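Local coordinates for Pts system, fructose-specific iiabc component (PDB 5DLE), which probably phosphorylates fructose during its uptake, with this cytoplasmic IIB domain thought to relay the phosphate to the sugar, at residues A[15-20]-A[46-51]. Sequence-based numbering, arbitrary orientation. Where two conformers were deposited one is given.
Sequences VAVTAC and RVETQG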
ATOM      1  N   VAL A  15      16.086  -0.773 -18.116  1.00 14.22           N
ATOM      2  CA  VAL A  15      16.181  -1.280 -16.745  1.00 14.31           C
ATOM      3  C   VAL A  15      15.666  -0.209 -15.799  1.00 14.71           C
ATOM      4  O   VAL A  15      15.726   1.000 -16.085  1.00 14.11           O
ATOM      5  CB  VAL A  15      17.607  -1.728 -16.350  1.00 18.01           C
ATOM      6  CG1 VAL A  15      18.036  -2.912 -17.234  1.00 19.63           C
ATOM      7  CG2 VAL A  15      18.612  -0.567 -16.432  1.00 16.71           C
ATOM      8  N   ALA A  16      15.120  -0.656 -14.671  1.00 13.57           N
ATOM      9  CA  ALA A  16      14.597   0.305 -13.712  1.00 13.33           C
ATOM     10  C   ALA A  16      14.916  -0.153 -12.299  1.00 13.67           C
ATOM     11  O   ALA A  16      15.104  -1.357 -12.050  1.00 14.46           O
ATOM     12  CB  ALA A  16      13.070   0.469 -13.847  1.00 13.26           C
ATOM     13  N   VAL A  17      14.944   0.808 -11.361  1.00 12.15           N
ATOM     14  CA  VAL A  17      14.942   0.494  -9.931  1.00 12.99           C
ATOM     15  C   VAL A  17      13.760   1.227  -9.339  1.00 12.89           C
ATOM     16  O   VAL A  17      13.587   2.425  -9.605  1.00 13.56           O
ATOM     17  CB  VAL A  17      16.227   0.950  -9.208  1.00 13.78           C
ATOM     18  CG1 VAL A  17      16.175   0.572  -7.736  1.00 16.41           C
ATOM     19  CG2 VAL A  17      17.483   0.364  -9.857  1.00 16.31           C
ATOM     20  N   THR A  18      12.959   0.530  -8.517  1.00 11.23           N
ATOM     21  CA  THR A  18      11.929   1.225  -7.762  1.00 11.12           C
ATOM     22  C   THR A  18      12.267   1.058  -6.288  1.00 13.80           C
ATOM     23  O   THR A  18      12.695  -0.016  -5.846  1.00 15.51           O
ATOM     24  CB  THR A  18      10.537   0.742  -8.084  1.00 12.22           C
ATOM     25  OG1 THR A  18      10.338  -0.610  -7.602  1.00 14.50           O
ATOM     26  CG2 THR A  18      10.270   0.854  -9.611  1.00 13.55           C
ATOM     27  N   ALA A  19      12.125   2.144  -5.529  1.00 14.13           N
ATOM     28  CA  ALA A  19      12.549   2.088  -4.129  1.00 15.14           C
ATOM     29  C   ALA A  19      11.726   3.072  -3.329  1.00 14.72           C
ATOM     30  O   ALA A  19      11.879   4.267  -3.487  1.00 16.81           O
ATOM     31  CB  ALA A  19      14.038   2.407  -3.998  1.00 18.16           C
ATOM     32  N   CYS A  20      10.858   2.555  -2.467  1.00 14.35           N
ATOM     33  CA  CYS A  20      10.121   3.402  -1.511  1.00 12.91           C
ATOM     34  C   CYS A  20      10.275   2.738  -0.152  1.00 13.87           C
ATOM     35  O   CYS A  20       9.887   1.575   0.005  1.00 18.33           O
ATOM     36  CB  CYS A  20       8.675   3.517  -1.945  1.00 13.18           C
ATOM     37  SG  CYS A  20       7.728   4.435  -0.674  1.00 13.78           S
ATOM     38  N   ARG A  46      13.564  -4.907 -17.206  1.00 19.08           N
ATOM     39  CA  ARG A  46      13.928  -5.578 -15.955  1.00 17.92           C
ATOM     40  C   ARG A  46      13.860  -4.549 -14.842  1.00 17.94           C
ATOM     41  O   ARG A  46      14.385  -3.444 -15.016  1.00 17.11           O
ATOM     42  CB  ARG A  46      15.349  -6.163 -16.032  1.00 19.93           C
ATOM     43  CG  ARG A  46      15.370  -7.610 -16.537  1.00 22.92           C
ATOM     44  CD  ARG A  46      15.097  -8.621 -15.389  1.00 24.02           C
ATOM     45  NE  ARG A  46      16.196  -8.526 -14.434  1.00 23.75           N
ATOM     46  CZ  ARG A  46      16.133  -8.090 -13.184  1.00 22.34           C
ATOM     47  NH1 ARG A  46      14.980  -7.790 -12.568  1.00 23.80           N
ATOM     48  NH2 ARG A  46      17.274  -8.019 -12.513  1.00 24.04           N
ATOM     49  N   VAL A  47      13.213  -4.899 -13.714  1.00 16.31           N
ATOM     50  CA  VAL A  47      13.071  -3.990 -12.577  1.00 14.76           C
ATOM     51  C   VAL A  47      13.645  -4.619 -11.310  1.00 16.40           C
ATOM     52  O   VAL A  47      13.263  -5.741 -10.928  1.00 19.59           O
ATOM     53  CB  VAL A  47      11.598  -3.588 -12.341  1.00 15.67           C
ATOM     54  CG1 VAL A  47      11.511  -2.513 -11.234  1.00 16.60           C
ATOM     55  CG2 VAL A  47      11.009  -3.025 -13.579  1.00 16.79           C
ATOM     56  N   GLU A  48      14.538  -3.887 -10.652  1.00 14.96           N
ATOM     57  CA  GLU A  48      14.999  -4.157  -9.302  1.00 16.22           C
ATOM     58  C   GLU A  48      14.101  -3.417  -8.322  1.00 16.44           C
ATOM     59  O   GLU A  48      13.774  -2.249  -8.537  1.00 14.04           O
ATOM     60  CB  GLU A  48      16.446  -3.663  -9.162  1.00 16.96           C
ATOM     61  CG  GLU A  48      16.951  -3.469  -7.742  1.00 16.91           C
ATOM     62  CD  GLU A  48      18.398  -2.952  -7.735  1.00 18.43           C
ATOM     63  OE1 GLU A  48      19.154  -3.322  -8.649  1.00 19.99           O
ATOM     64  OE2 GLU A  48      18.771  -2.155  -6.851  1.00 20.60           O
ATOM     65  N   THR A  49      13.726  -4.076  -7.233  1.00 14.34           N
ATOM     66  CA  THR A  49      12.881  -3.426  -6.246  1.00 13.62           C
ATOM     67  C   THR A  49      13.593  -3.317  -4.903  1.00 17.34           C
ATOM     68  O   THR A  49      14.362  -4.194  -4.522  1.00 19.53           O
ATOM     69  CB  THR A  49      11.544  -4.183  -6.035  1.00 16.69           C
ATOM     70  OG1 THR A  49      11.779  -5.561  -5.705  1.00 17.93           O
ATOM     71  CG2 THR A  49      10.650  -4.110  -7.280  1.00 14.86           C
ATOM     72  N   GLN A  50      13.323  -2.220  -4.196  1.00 15.88           N
ATOM     73  CA  GLN A  50      13.840  -2.007  -2.834  1.00 17.86           C
ATOM     74  C   GLN A  50      12.749  -1.450  -1.932  1.00 19.85           C
ATOM     75  O   GLN A  50      12.118  -0.444  -2.265  1.00 21.09           O
ATOM     76  CB  GLN A  50      15.013  -1.016  -2.844  1.00 21.71           C
ATOM     77  CG  GLN A  50      16.044  -1.240  -3.964  1.00 21.31           C
ATOM     78  CD  GLN A  50      17.316  -0.449  -3.707  1.00 22.17           C
ATOM     79  OE1 GLN A  50      17.450   0.222  -2.654  1.00 24.22           O
ATOM     80  NE2 GLN A  50      18.260  -0.528  -4.630  1.00 23.30           N
ATOM     81  N   GLY A  51      12.708  -1.983  -0.707  0.54 30.82           N
ATOM     82  CA  GLY A  51      11.961  -1.386   0.392  0.54 32.82           C
ATOM     83  C   GLY A  51      12.811  -1.019   1.598  0.54 34.64           C
ATOM     84  O   GLY A  51      14.011  -0.745   1.475  0.54 34.07           O
TER
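Glu48 holds CG opposite its own backbone N (chi1 162°) and stays extended beyond it, which lays the chain side by side with Val17; CD comes within 4.0 Å of Val17 CG2. Two residues on, Gln50 keeps CG beside its backbone N (chi1 -44°) and is likewise extended, which carries its amide to Glu48. The two chains meet above Val17 CG1, where Gln50 NE2 donates to Glu48 OE2 (2.8 Å), the acceptor lying nearly in the amide plane. Glu48 OE1 turns instead to Arg82 and the backbone N of Leu59, so both carboxylate oxygens are engaged and the group is probably kept ionised. Beneath these side chains the strands run parallel, pairing Ala19 with Gln50 so that their CB atoms touch at 3.7 Å, and five backbone bonds alternate in donor, from Ala16 N to Arg46 O at 2.9 Å through to a longer one from Cys20 N to Gln50 O at 3.3 Å. They are the neighbouring strands of a right-handed beta-alpha-beta crossover, joined by helix 25-40, in the parallel part of the sheet of this PTS IIB domain. On the face carrying Ala16, Thr18, Val47 and Thr49, Val47 packs against Ala31 and Glu35 of that helix. The Thr18 and Val47 side chains cross at about a right angle, with Thr18 CG2 3.9 Å from Val47 CG1, while Thr18 OG1 sits 3.5 Å from Thr49 CG2 and hydrogen-bonds to Thr27 O at the helix start.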